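Local coordinates for gamma-resorcylate decarboxylase (Polaromonas, PDB 4QRO), which probably catalyses the manganese-dependent, non-oxidative decarboxylation of gamma-resorcylate (2,6-dihydroxybenzoate) to resorcinol and belongs to the amidohydrolase superfamily, at residues Leu126-Ser131 and Tyr162-Asn167; Ala63-Ala68 and Leu101-Pro106; Arg166-Ser171 and Thr186-Gln191; Leu140-Ala145 and Ala194-Arg199. All coordinates share one frame; numbering follows the deposited sequence.

Interaction 1: residues Leu126-Ser131 and Tyr162-Asn167. With MN (manganese (II) ion), chain K; 38L (2-nitrobenzene-1,3-diol), chain M.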
# COMPACT_ATOMS: atom_id res chain seq x y z
N LEU A 126 1.56 -16.59 -15.30
CA LEU A 126 1.11 -15.27 -14.85
C LEU A 126 -0.38 -15.32 -14.62
O LEU A 126 -1.14 -15.79 -15.47
CB LEU A 126 1.50 -14.16 -15.83
CG LEU A 126 1.15 -12.73 -15.36
CD1 LEU A 126 2.23 -11.71 -15.73
CD2 LEU A 126 -0.21 -12.28 -15.87
N VAL A 127 -0.80 -14.84 -13.46
CA VAL A 127 -2.19 -14.90 -13.04
C VAL A 127 -2.62 -13.56 -12.44
O VAL A 127 -1.90 -12.98 -11.62
CB VAL A 127 -2.41 -16.03 -12.02
CG1 VAL A 127 -3.80 -15.97 -11.39
CG2 VAL A 127 -2.14 -17.39 -12.67
N ASN A 128 -3.80 -13.10 -12.83
CA ASN A 128 -4.27 -11.79 -12.48
C ASN A 128 -5.08 -11.81 -11.21
O ASN A 128 -6.32 -11.64 -11.21
CB ASN A 128 -5.05 -11.18 -13.64
CG ASN A 128 -4.24 -11.17 -14.93
OD1 ASN A 128 -3.17 -10.55 -15.01
ND2 ASN A 128 -4.75 -11.88 -15.95
N GLY A 129 -4.37 -12.01 -10.11
CA GLY A 129 -5.01 -11.98 -8.81
C GLY A 129 -6.07 -13.06 -8.65
O GLY A 129 -5.98 -14.13 -9.27
N PHE A 130 -7.07 -12.78 -7.82
CA PHE A 130 -8.10 -13.76 -7.51
C PHE A 130 -8.91 -14.20 -8.72
O PHE A 130 -9.03 -13.48 -9.73
CB PHE A 130 -9.07 -13.21 -6.45
CG PHE A 130 -9.85 -12.00 -6.91
CD1 PHE A 130 -11.03 -12.14 -7.62
CD2 PHE A 130 -9.41 -10.72 -6.59
CE1 PHE A 130 -11.74 -11.03 -8.05
CE2 PHE A 130 -10.12 -9.60 -7.01
CZ PHE A 130 -11.28 -9.75 -7.74
N SER A 131 -9.54 -15.36 -8.58
CA SER A 131 -10.44 -15.88 -9.61
C SER A 131 -11.91 -15.78 -9.21
O SER A 131 -12.29 -15.87 -8.02
CB SER A 131 -10.10 -17.33 -9.92
OG SER A 131 -8.83 -17.42 -10.49
N TYR A 162 3.81 -15.45 -11.39
CA TYR A 162 3.73 -13.98 -11.39
C TYR A 162 2.34 -13.64 -10.94
O TYR A 162 1.37 -13.94 -11.63
CB TYR A 162 3.99 -13.44 -12.79
CG TYR A 162 4.45 -12.00 -12.87
CD1 TYR A 162 3.71 -10.97 -12.29
CD2 TYR A 162 5.64 -11.66 -13.54
CE1 TYR A 162 4.14 -9.65 -12.37
CE2 TYR A 162 6.09 -10.35 -13.61
CZ TYR A 162 5.34 -9.35 -13.03
OH TYR A 162 5.80 -8.04 -13.13
N LEU A 163 2.23 -13.03 -9.75
CA LEU A 163 0.93 -12.68 -9.21
C LEU A 163 0.72 -11.23 -9.63
O LEU A 163 1.29 -10.31 -9.04
CB LEU A 163 0.92 -12.88 -7.68
CG LEU A 163 -0.38 -12.42 -6.98
CD1 LEU A 163 -1.56 -13.29 -7.36
CD2 LEU A 163 -0.20 -12.42 -5.46
N HIS A 164 -0.05 -11.04 -10.69
CA HIS A 164 -0.25 -9.74 -11.33
C HIS A 164 -1.54 -9.15 -10.78
O HIS A 164 -2.38 -9.87 -10.22
CB HIS A 164 -0.34 -9.96 -12.86
CG HIS A 164 -0.49 -8.72 -13.68
ND1 HIS A 164 -1.72 -8.19 -14.01
CD2 HIS A 164 0.44 -7.92 -14.27
CE1 HIS A 164 -1.54 -7.12 -14.76
NE2 HIS A 164 -0.24 -6.94 -14.94
N PRO A 165 -1.72 -7.82 -10.91
CA PRO A 165 -2.99 -7.30 -10.39
C PRO A 165 -4.25 -7.58 -11.18
O PRO A 165 -4.20 -8.00 -12.35
CB PRO A 165 -2.77 -5.77 -10.38
CG PRO A 165 -1.29 -5.59 -10.38
CD PRO A 165 -0.76 -6.74 -11.19
N ARG A 166 -5.36 -7.36 -10.50
CA ARG A 166 -6.66 -7.09 -11.11
C ARG A 166 -7.34 -6.15 -10.13
O ARG A 166 -6.87 -5.96 -8.99
CB ARG A 166 -7.51 -8.36 -11.32
CG ARG A 166 -7.92 -9.05 -10.02
CD ARG A 166 -8.90 -10.19 -10.23
NE ARG A 166 -10.14 -9.73 -10.85
CZ ARG A 166 -11.04 -10.53 -11.42
NH1 ARG A 166 -10.85 -11.85 -11.44
NH2 ARG A 166 -12.13 -9.99 -11.97
N ASN A 167 -8.47 -5.59 -10.54
CA ASN A 167 -9.29 -4.77 -9.64
C ASN A 167 -10.13 -5.60 -8.70
O ASN A 167 -10.55 -6.70 -9.04
CB ASN A 167 -10.21 -3.83 -10.45
CG ASN A 167 -9.56 -2.48 -10.75
OD1 ASN A 167 -8.90 -1.89 -9.90
ND2 ASN A 167 -9.75 -1.99 -11.97
MN MN K . 0.72 -5.34 -16.21
OAK 38L M . -0.11 -3.76 -14.68
NAG 38L M . -0.62 -2.69 -14.89
OAJ 38L M . -0.42 -1.78 -14.09
CAA 38L M . -1.43 -2.52 -16.04
CAF 38L M . -2.05 -1.29 -16.22
OAH 38L M . -1.39 -0.15 -15.85
CAE 38L M . -3.32 -1.21 -16.79
CAD 38L M . -3.97 -2.36 -17.23
CAC 38L M . -3.30 -3.58 -17.20
CAB 38L M . -2.02 -3.65 -16.65
OAI 38L M . -1.35 -4.85 -16.70
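Arg166 and Phe130 meet just past the ends of two neighbouring parallel strands, 125-128 and 161-164. With helix 148-157 these strands form a beta-alpha-beta unit of the amidohydrolase barrel. Within the strands, Val127 N donates to Tyr162 O at 3.0 Å, and His164 N donates to Val127 O. Leu126 has the next largest share of the buried surface after Arg166. Its CG lies anti to the backbone N (chi1 -176°), and its two methyls divide the work. CD1 sits over one face of the Tyr162 ring, 3.6 Å from CG of Tyr162. CD2 reaches CB of His164 at 3.8 Å. Tyr162 OH goes on to bond Glu8, a manganese ligand, and so ties this layer to the metal site.

His164 binds the manganese ion through NE2 at 2.3 Å, alongside Glu8, His10 and Asp287. The inhibitor 2-nitroresorcinol chelates the same ion through OAK and OAI. At the other side of the imidazole, ND1 donates to Pro165 O at 3.0 Å, which helps fix the rotation of the ring. Asn128 OD1 also lies close to ND1.

Beyond the strands, the Arg166 guanidinium lies flat on the Phe130 ring, with the planes only 5° apart. A bend at chi3 (-60°) turns the group over the ring. NH2 is held by Gln132. NH1 donates to Phe130 O at 3.0 Å, close to the guanidinium plane. CD of Arg166 sits almost over the ring centre, 3.4 Å from the centroid of Phe130.

Interaction 2: residues Ala63-Ala68 and Leu101-Pro106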
# COMPACT_ATOMS: atom_id res chain seq x y z
N ALA A 63 -8.65 -11.29 -17.96
CA ALA A 63 -8.70 -12.45 -18.88
C ALA A 63 -9.26 -13.71 -18.20
O ALA A 63 -10.43 -13.74 -17.79
CB ALA A 63 -7.33 -12.70 -19.51
N VAL A 64 -8.43 -14.74 -18.01
CA VAL A 64 -8.94 -16.04 -17.55
C VAL A 64 -9.50 -15.97 -16.14
O VAL A 64 -10.43 -16.69 -15.81
CB VAL A 64 -7.86 -17.14 -17.69
CG1 VAL A 64 -8.34 -18.47 -17.13
CG2 VAL A 64 -7.49 -17.30 -19.16
N GLN A 65 -8.98 -15.05 -15.32
CA GLN A 65 -9.43 -14.92 -13.94
C GLN A 65 -10.85 -14.39 -13.76
O GLN A 65 -11.41 -14.43 -12.63
CB GLN A 65 -8.46 -14.04 -13.17
CG GLN A 65 -7.20 -14.78 -12.74
CD GLN A 65 -6.31 -15.21 -13.88
OE1 GLN A 65 -5.69 -14.38 -14.51
NE2 GLN A 65 -6.23 -16.53 -14.15
N ALA A 66 -11.42 -13.85 -14.85
CA ALA A 66 -12.77 -13.31 -14.84
C ALA A 66 -13.76 -14.26 -15.56
O ALA A 66 -14.91 -13.95 -15.71
CB ALA A 66 -12.79 -11.92 -15.49
N ILE A 67 -13.31 -15.44 -15.97
CA ILE A 67 -14.21 -16.37 -16.64
C ILE A 67 -14.79 -17.35 -15.60
O ILE A 67 -14.13 -18.29 -15.15
CB ILE A 67 -13.49 -17.08 -17.79
CG1 ILE A 67 -13.02 -16.04 -18.83
CG2 ILE A 67 -14.42 -18.15 -18.39
CD1 ILE A 67 -12.10 -16.66 -19.88
N ALA A 68 -16.04 -17.12 -15.24
CA ALA A 68 -16.63 -17.74 -14.05
C ALA A 68 -17.03 -19.19 -14.26
O ALA A 68 -17.16 -19.94 -13.30
CB ALA A 68 -17.79 -16.92 -13.58
N LEU A 101 -3.61 -19.52 -16.74
CA LEU A 101 -4.12 -20.67 -16.00
C LEU A 101 -5.56 -20.51 -15.48
O LEU A 101 -5.94 -19.44 -14.99
CB LEU A 101 -3.23 -21.02 -14.81
CG LEU A 101 -1.78 -21.34 -15.07
CD1 LEU A 101 -1.08 -21.44 -13.73
CD2 LEU A 101 -1.64 -22.63 -15.89
N PRO A 102 -6.35 -21.59 -15.59
CA PRO A 102 -7.71 -21.54 -15.10
C PRO A 102 -7.72 -21.87 -13.62
O PRO A 102 -8.01 -23.00 -13.24
CB PRO A 102 -8.41 -22.64 -15.93
CG PRO A 102 -7.34 -23.66 -16.15
CD PRO A 102 -6.08 -22.85 -16.33
N MET A 103 -7.38 -20.88 -12.80
CA MET A 103 -7.20 -21.09 -11.37
C MET A 103 -8.53 -21.35 -10.65
O MET A 103 -8.54 -21.72 -9.47
CB MET A 103 -6.47 -19.90 -10.76
CG MET A 103 -5.07 -19.72 -11.31
SD MET A 103 -3.87 -20.96 -10.82
CE MET A 103 -3.86 -20.78 -9.03
N GLN A 104 -9.63 -21.17 -11.36
CA GLN A 104 -10.95 -21.62 -10.91
C GLN A 104 -10.92 -23.06 -10.39
O GLN A 104 -11.57 -23.39 -9.41
CB GLN A 104 -11.96 -21.51 -12.07
CG GLN A 104 -12.36 -20.06 -12.39
CD GLN A 104 -11.38 -19.29 -13.28
OE1 GLN A 104 -10.39 -19.83 -13.77
NE2 GLN A 104 -11.67 -18.01 -13.51
N ASP A 105 -10.15 -23.90 -11.06
CA ASP A 105 -10.09 -25.30 -10.72
C ASP A 105 -8.62 -25.68 -10.48
O ASP A 105 -7.82 -25.62 -11.40
CB ASP A 105 -10.70 -26.06 -11.88
CG ASP A 105 -10.89 -27.55 -11.60
OD1 ASP A 105 -9.95 -28.20 -11.12
OD2 ASP A 105 -11.97 -28.09 -11.93
N PRO A 106 -8.26 -26.02 -9.22
CA PRO A 106 -6.85 -26.33 -8.94
C PRO A 106 -6.26 -27.45 -9.81
O PRO A 106 -5.11 -27.34 -10.23
CB PRO A 106 -6.89 -26.77 -7.48
CG PRO A 106 -7.99 -25.96 -6.90
CD PRO A 106 -9.04 -25.93 -7.97
O HOH W 1 -8.38 -18.17 -13.08
O HOH W 2 -3.61 -16.76 -16.02
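Val64 O accepts two hydrogen bonds. One is the local turn bond from Ile67 N, and the other comes across the contact from Gln104 NE2 at 2.9 Å. The bond from Gln104 is fairly straight, 155° at the hydrogen. The donor is tilted slightly from the carbonyl plane. The Gln104 chain folds at chi2 (82°), which turns its amide back toward the short 3-10 segment 64-66. Gln104 NE2 also bonds Gln132 O, so one amide nitrogen joins two loops.

The other end of the amide is held by water. Gln104 OE1 accepts from water 1 at 2.7 Å. The same water accepts from Gln65 NE2 and from Met103 N. Water 2 accepts from Leu101 N at 2.9 Å and from Gln65 NE2. The two waters thus carry much of the polar link between the loops. Gln65 OE1 accepts a hydrogen bond from Asn128 N and ties this layer to strand 125-128.

Replacing Gln104 with a leucine would probably leave Val64 O without its cross-loop donor and water 1 without the amide oxygen it donates to.

Side-chain packing is small: CG1 of Val64 lies against Leu101 O (3.4 Å) and CA of Pro102 (3.7 Å). Pro102 is the centre of an inverse gamma turn, which bends the chain here. Asp105 then caps helix 106-118.

The two loops follow strands 52-59 and 95-97 and lead into helices 70-90 and 106-118. Gln104 packs on the first helix, while Leu101 and Met103 pack on the second and touch strand 125-128.

Interaction 3: residues Arg166-Ser171 and Thr186-Gln191. With 38L (2-nitrobenzene-1,3-diol), chain M.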
# COMPACT_ATOMS: atom_id res chain seq x y z
N ARG A 166 -5.36 -7.36 -10.50
CA ARG A 166 -6.66 -7.09 -11.11
C ARG A 166 -7.34 -6.15 -10.13
O ARG A 166 -6.87 -5.96 -8.99
CB ARG A 166 -7.51 -8.36 -11.32
CG ARG A 166 -7.92 -9.05 -10.02
CD ARG A 166 -8.90 -10.19 -10.23
NE ARG A 166 -10.14 -9.73 -10.85
CZ ARG A 166 -11.04 -10.53 -11.42
NH1 ARG A 166 -10.85 -11.85 -11.44
NH2 ARG A 166 -12.13 -9.99 -11.97
N ASN A 167 -8.47 -5.59 -10.54
CA ASN A 167 -9.29 -4.77 -9.64
C ASN A 167 -10.13 -5.60 -8.70
O ASN A 167 -10.55 -6.70 -9.04
CB ASN A 167 -10.21 -3.83 -10.45
CG ASN A 167 -9.56 -2.48 -10.75
OD1 ASN A 167 -8.90 -1.89 -9.90
ND2 ASN A 167 -9.75 -1.99 -11.97
N PRO A 168 -10.42 -5.06 -7.49
CA PRO A 168 -11.35 -5.75 -6.63
C PRO A 168 -12.76 -5.78 -7.23
O PRO A 168 -13.11 -4.90 -8.02
CB PRO A 168 -11.36 -4.90 -5.33
CG PRO A 168 -10.96 -3.54 -5.79
CD PRO A 168 -10.00 -3.76 -6.93
N LEU A 169 -13.55 -6.79 -6.87
CA LEU A 169 -14.97 -6.80 -7.24
C LEU A 169 -15.64 -5.56 -6.62
O LEU A 169 -15.19 -5.12 -5.56
CB LEU A 169 -15.63 -8.07 -6.73
CG LEU A 169 -15.11 -9.40 -7.31
CD1 LEU A 169 -15.88 -10.58 -6.75
CD2 LEU A 169 -15.17 -9.40 -8.83
N PRO A 170 -16.69 -5.00 -7.27
CA PRO A 170 -17.35 -3.76 -6.78
C PRO A 170 -17.82 -3.81 -5.32
O PRO A 170 -17.68 -2.82 -4.60
CB PRO A 170 -18.53 -3.61 -7.74
CG PRO A 170 -18.00 -4.16 -9.03
CD PRO A 170 -17.14 -5.34 -8.64
N SER A 171 -18.34 -4.95 -4.87
CA SER A 171 -18.76 -5.10 -3.46
C SER A 171 -17.60 -5.06 -2.45
O SER A 171 -17.79 -4.78 -1.25
CB SER A 171 -19.59 -6.38 -3.27
OG SER A 171 -18.86 -7.54 -3.63
N THR A 186 -3.49 3.24 -10.63
CA THR A 186 -3.30 4.37 -9.70
C THR A 186 -3.06 3.94 -8.24
O THR A 186 -2.19 4.50 -7.56
CB THR A 186 -4.52 5.32 -9.79
OG1 THR A 186 -4.65 5.80 -11.13
CG2 THR A 186 -4.36 6.51 -8.88
N TRP A 187 -3.82 2.95 -7.79
CA TRP A 187 -3.82 2.49 -6.41
C TRP A 187 -4.44 1.10 -6.15
O TRP A 187 -3.84 0.24 -5.49
CB TRP A 187 -4.52 3.55 -5.48
CG TRP A 187 -4.30 3.17 -4.04
CD1 TRP A 187 -5.11 2.42 -3.26
CD2 TRP A 187 -3.12 3.42 -3.28
NE1 TRP A 187 -4.53 2.22 -2.03
CE2 TRP A 187 -3.30 2.84 -2.02
CE3 TRP A 187 -1.93 4.12 -3.54
CZ2 TRP A 187 -2.34 2.92 -1.01
CZ3 TRP A 187 -0.99 4.22 -2.53
CH2 TRP A 187 -1.19 3.60 -1.29
N ALA A 188 -5.68 0.89 -6.60
CA ALA A 188 -6.42 -0.31 -6.21
C ALA A 188 -5.74 -1.61 -6.64
O ALA A 188 -5.78 -2.58 -5.89
CB ALA A 188 -7.84 -0.27 -6.76
N PHE A 189 -5.15 -1.64 -7.83
CA PHE A 189 -4.29 -2.79 -8.28
C PHE A 189 -3.25 -3.19 -7.23
O PHE A 189 -3.07 -4.37 -6.93
CB PHE A 189 -3.51 -2.39 -9.54
CG PHE A 189 -4.20 -2.68 -10.85
CD1 PHE A 189 -5.52 -3.14 -10.91
CD2 PHE A 189 -3.50 -2.49 -12.03
CE1 PHE A 189 -6.10 -3.42 -12.13
CE2 PHE A 189 -4.10 -2.74 -13.25
CZ PHE A 189 -5.39 -3.19 -13.30
N GLY A 190 -2.56 -2.19 -6.68
CA GLY A 190 -1.46 -2.44 -5.76
C GLY A 190 -1.94 -2.98 -4.42
O GLY A 190 -1.38 -3.95 -3.90
N GLN A 191 -2.99 -2.36 -3.84
CA GLN A 191 -3.58 -2.89 -2.59
C GLN A 191 -4.05 -4.34 -2.75
O GLN A 191 -3.77 -5.19 -1.90
CB GLN A 191 -4.76 -2.02 -2.11
CG GLN A 191 -5.83 -2.73 -1.29
CD GLN A 191 -5.39 -3.10 0.11
OE1 GLN A 191 -4.25 -2.83 0.51
NE2 GLN A 191 -6.28 -3.68 0.87
OAK 38L M . -0.11 -3.76 -14.68
NAG 38L M . -0.62 -2.69 -14.89
OAJ 38L M . -0.42 -1.78 -14.09
CAA 38L M . -1.43 -2.52 -16.04
CAF 38L M . -2.05 -1.29 -16.22
OAH 38L M . -1.39 -0.15 -15.85
CAE 38L M . -3.32 -1.21 -16.79
CAD 38L M . -3.97 -2.36 -17.23
CAC 38L M . -3.30 -3.58 -17.20
CAB 38L M . -2.02 -3.65 -16.65
OAI 38L M . -1.35 -4.85 -16.70
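The inhibitor pocket has Phe189 in its wall, and this contact packs the ring against the loop 166-171, which follows strand 161-164. Phe189 lies in the first turn of helix 188-202. With chi1 at -90° and chi2 near 7°, its ring lies between this loop and the ligand.

On the loop side, CE1 of Phe189 comes 3.6 Å from Asn167 N, which sits at the ring edge near its plane. CD1 lies equally close to Arg166 C. On the far side, CD2 of Phe189 is 3.8 Å from the nitro oxygen OAJ of 2-nitroresorcinol. Both Asn167 N and OAJ thus meet the ring at its edge.

The Asn167 amide crosses the ring obliquely, with the planes 45° apart. Its OD1 is 3.7 Å from CB of Ala188 and accepts a hydrogen bond from Gly184 N. Pro168 adds a light apolar touch, its CD 4.1 Å from CB of Ala188. The contact is thus van der Waals packing, with the amide oxygen satisfied by a nearby loop.

The ligand also bonds Arg229 and Asn234 of the second subunit. Nearby, Trp187 NE1 bonds Gln191 OE1 of the second subunit, and the reverse pair forms too. Such a wall, formed by a loop and a helix start beyond the C-terminal end of a barrel strand, is typical of the active-site mouth of a TIM-barrel amidohydrolase.

Interaction 4: residues Leu140-Ala145 and Ala194-Arg199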
# COMPACT_ATOMS: atom_id res chain seq x y z
N LEU A 140 -11.80 -16.32 -5.16
CA LEU A 140 -10.89 -17.36 -4.88
C LEU A 140 -9.46 -16.80 -4.80
O LEU A 140 -8.94 -16.28 -5.79
CB LEU A 140 -11.02 -18.40 -5.98
CG LEU A 140 -12.38 -19.11 -6.05
CD1 LEU A 140 -12.36 -19.99 -7.28
CD2 LEU A 140 -12.65 -19.99 -4.83
N TYR A 141 -8.88 -16.87 -3.61
CA TYR A 141 -7.50 -16.54 -3.36
C TYR A 141 -6.68 -17.80 -3.18
O TYR A 141 -7.13 -18.78 -2.60
CB TYR A 141 -7.40 -15.65 -2.11
CG TYR A 141 -7.97 -14.27 -2.34
CD1 TYR A 141 -9.34 -14.01 -2.19
CD2 TYR A 141 -7.14 -13.23 -2.74
CE1 TYR A 141 -9.85 -12.73 -2.44
CE2 TYR A 141 -7.64 -11.97 -2.99
CZ TYR A 141 -8.99 -11.72 -2.83
OH TYR A 141 -9.45 -10.44 -3.07
N TYR A 142 -5.40 -17.72 -3.53
CA TYR A 142 -4.58 -18.93 -3.72
C TYR A 142 -3.86 -19.39 -2.44
O TYR A 142 -3.09 -20.32 -2.49
CB TYR A 142 -3.67 -18.76 -4.94
CG TYR A 142 -4.44 -18.20 -6.12
CD1 TYR A 142 -5.68 -18.75 -6.49
CD2 TYR A 142 -3.95 -17.13 -6.88
CE1 TYR A 142 -6.40 -18.24 -7.56
CE2 TYR A 142 -4.68 -16.61 -7.95
CZ TYR A 142 -5.91 -17.18 -8.29
OH TYR A 142 -6.65 -16.68 -9.35
N ASP A 143 -4.15 -18.75 -1.30
CA ASP A 143 -3.80 -19.28 0.01
C ASP A 143 -4.76 -20.36 0.46
O ASP A 143 -4.40 -21.16 1.32
CB ASP A 143 -3.77 -18.19 1.08
CG ASP A 143 -5.09 -17.45 1.19
OD1 ASP A 143 -5.45 -16.77 0.22
OD2 ASP A 143 -5.76 -17.56 2.23
N MET A 144 -5.98 -20.38 -0.10
CA MET A 144 -7.03 -21.31 0.35
C MET A 144 -6.55 -22.76 0.15
O MET A 144 -5.82 -23.04 -0.80
CB MET A 144 -8.36 -21.07 -0.38
CG MET A 144 -8.99 -19.69 -0.13
SD MET A 144 -10.26 -19.31 -1.39
CE MET A 144 -11.09 -17.89 -0.69
N ALA A 145 -6.98 -23.66 1.04
CA ALA A 145 -6.43 -25.02 1.13
C ALA A 145 -6.47 -25.82 -0.18
O ALA A 145 -5.56 -26.62 -0.47
CB ALA A 145 -7.16 -25.79 2.22
N ALA A 194 -0.87 -6.64 -3.14
CA ALA A 194 -0.13 -6.68 -1.89
C ALA A 194 -0.84 -7.57 -0.87
O ALA A 194 -0.20 -8.38 -0.22
CB ALA A 194 0.06 -5.27 -1.32
N VAL A 195 -2.16 -7.43 -0.74
CA VAL A 195 -2.89 -8.24 0.24
C VAL A 195 -2.94 -9.72 -0.16
O VAL A 195 -2.75 -10.59 0.69
CB VAL A 195 -4.29 -7.67 0.52
CG1 VAL A 195 -5.09 -8.62 1.39
CG2 VAL A 195 -4.13 -6.33 1.23
N HIS A 196 -3.13 -10.00 -1.44
CA HIS A 196 -3.09 -11.38 -1.90
C HIS A 196 -1.73 -12.02 -1.58
O HIS A 196 -1.66 -13.16 -1.06
CB HIS A 196 -3.40 -11.42 -3.38
CG HIS A 196 -3.86 -12.75 -3.88
ND1 HIS A 196 -4.69 -12.87 -4.98
CD2 HIS A 196 -3.64 -14.01 -3.43
CE1 HIS A 196 -4.95 -14.16 -5.19
NE2 HIS A 196 -4.31 -14.86 -4.27
N ALA A 197 -0.65 -11.29 -1.85
CA ALA A 197 0.72 -11.81 -1.60
C ALA A 197 0.91 -12.06 -0.10
O ALA A 197 1.47 -13.08 0.29
CB ALA A 197 1.76 -10.85 -2.12
N LEU A 198 0.43 -11.13 0.73
CA LEU A 198 0.50 -11.32 2.18
C LEU A 198 -0.33 -12.48 2.69
O LEU A 198 0.09 -13.17 3.62
CB LEU A 198 0.10 -10.03 2.91
CG LEU A 198 1.09 -8.87 2.83
CD1 LEU A 198 0.48 -7.57 3.36
CD2 LEU A 198 2.39 -9.20 3.57
N ARG A 199 -1.50 -12.70 2.11
CA ARG A 199 -2.29 -13.89 2.39
C ARG A 199 -1.48 -15.17 2.12
O ARG A 199 -1.46 -16.07 2.96
CB ARG A 199 -3.61 -13.90 1.62
CG ARG A 199 -4.61 -12.85 2.08
CD ARG A 199 -5.89 -12.84 1.25
NE ARG A 199 -6.53 -14.17 1.16
CZ ARG A 199 -7.82 -14.41 1.41
NH1 ARG A 199 -8.67 -13.43 1.77
NH2 ARG A 199 -8.28 -15.65 1.29
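Tyr141 and Asp143 run past one side of helix 188-202, their CA atoms closest to those of His196 and Arg199, at 6.9 Å and 6.1 Å. The segment 140-145 is irregular, and a turn bond from Met144 N to Tyr141 O folds it. Tyr142 N donates to His196 NE2 at 3.1 Å in a nearly straight bond (170°). This NE2 is therefore an acceptor.

The His196 ring also takes the edge of Tyr141 on its face, in a T-shaped pair. CD2 of Tyr141 stands over the imidazole centre, 3.3 Å from ND1 of His196. Tyr142 completes the aromatic cluster at an oblique angle.

Arg199 covers a face of the Tyr141 ring. Its guanidinium stacks there with the planes 24° apart, in an off-centre cation-pi contact. In the plane of the same group, NE and NH2 both donate to Asp143 OD1 (3.0 and 3.2 Å), a side-on salt bridge. A bend at chi3 (53°) lays a face of the group on the ring and turns its edge to the carboxylate.

Asp143 OD2 bonds His179 of the second subunit, and Arg199 NH1 bonds Ile175 O there. A methionine in place of Arg199 would probably leave the buried Asp143 without its arginine partner and lose the bond to Ile175 of the neighbouring chain.

Charge and aromatic faces are thus combined in one buried site, where the ion pair probably helps keep Asp143 ionised beside the dimer interface.

How the interactions relate
All four contacts are largely buried, but interaction 1 lies deepest, its centre about 7 Å from the centre of the chain; the centres of the others are about 14 to 15 Å from it. Interaction 1 is paired strands and metal ligation. Interaction 2 joins loops through amides and waters. Interaction 3 is van der Waals packing round an aromatic ring, and interaction 4 is ionic and aromatic. Interactions 1 and 3 share Arg166 and Asn167 and both touch the inhibitor, while interactions 3 and 4 use helix 188-202 and reach the second subunit. Gln65 links interaction 2 to interaction 1 through Asn128. Tyr142 OH joins interaction 4 to interaction 1 at Gly129 and Ser131.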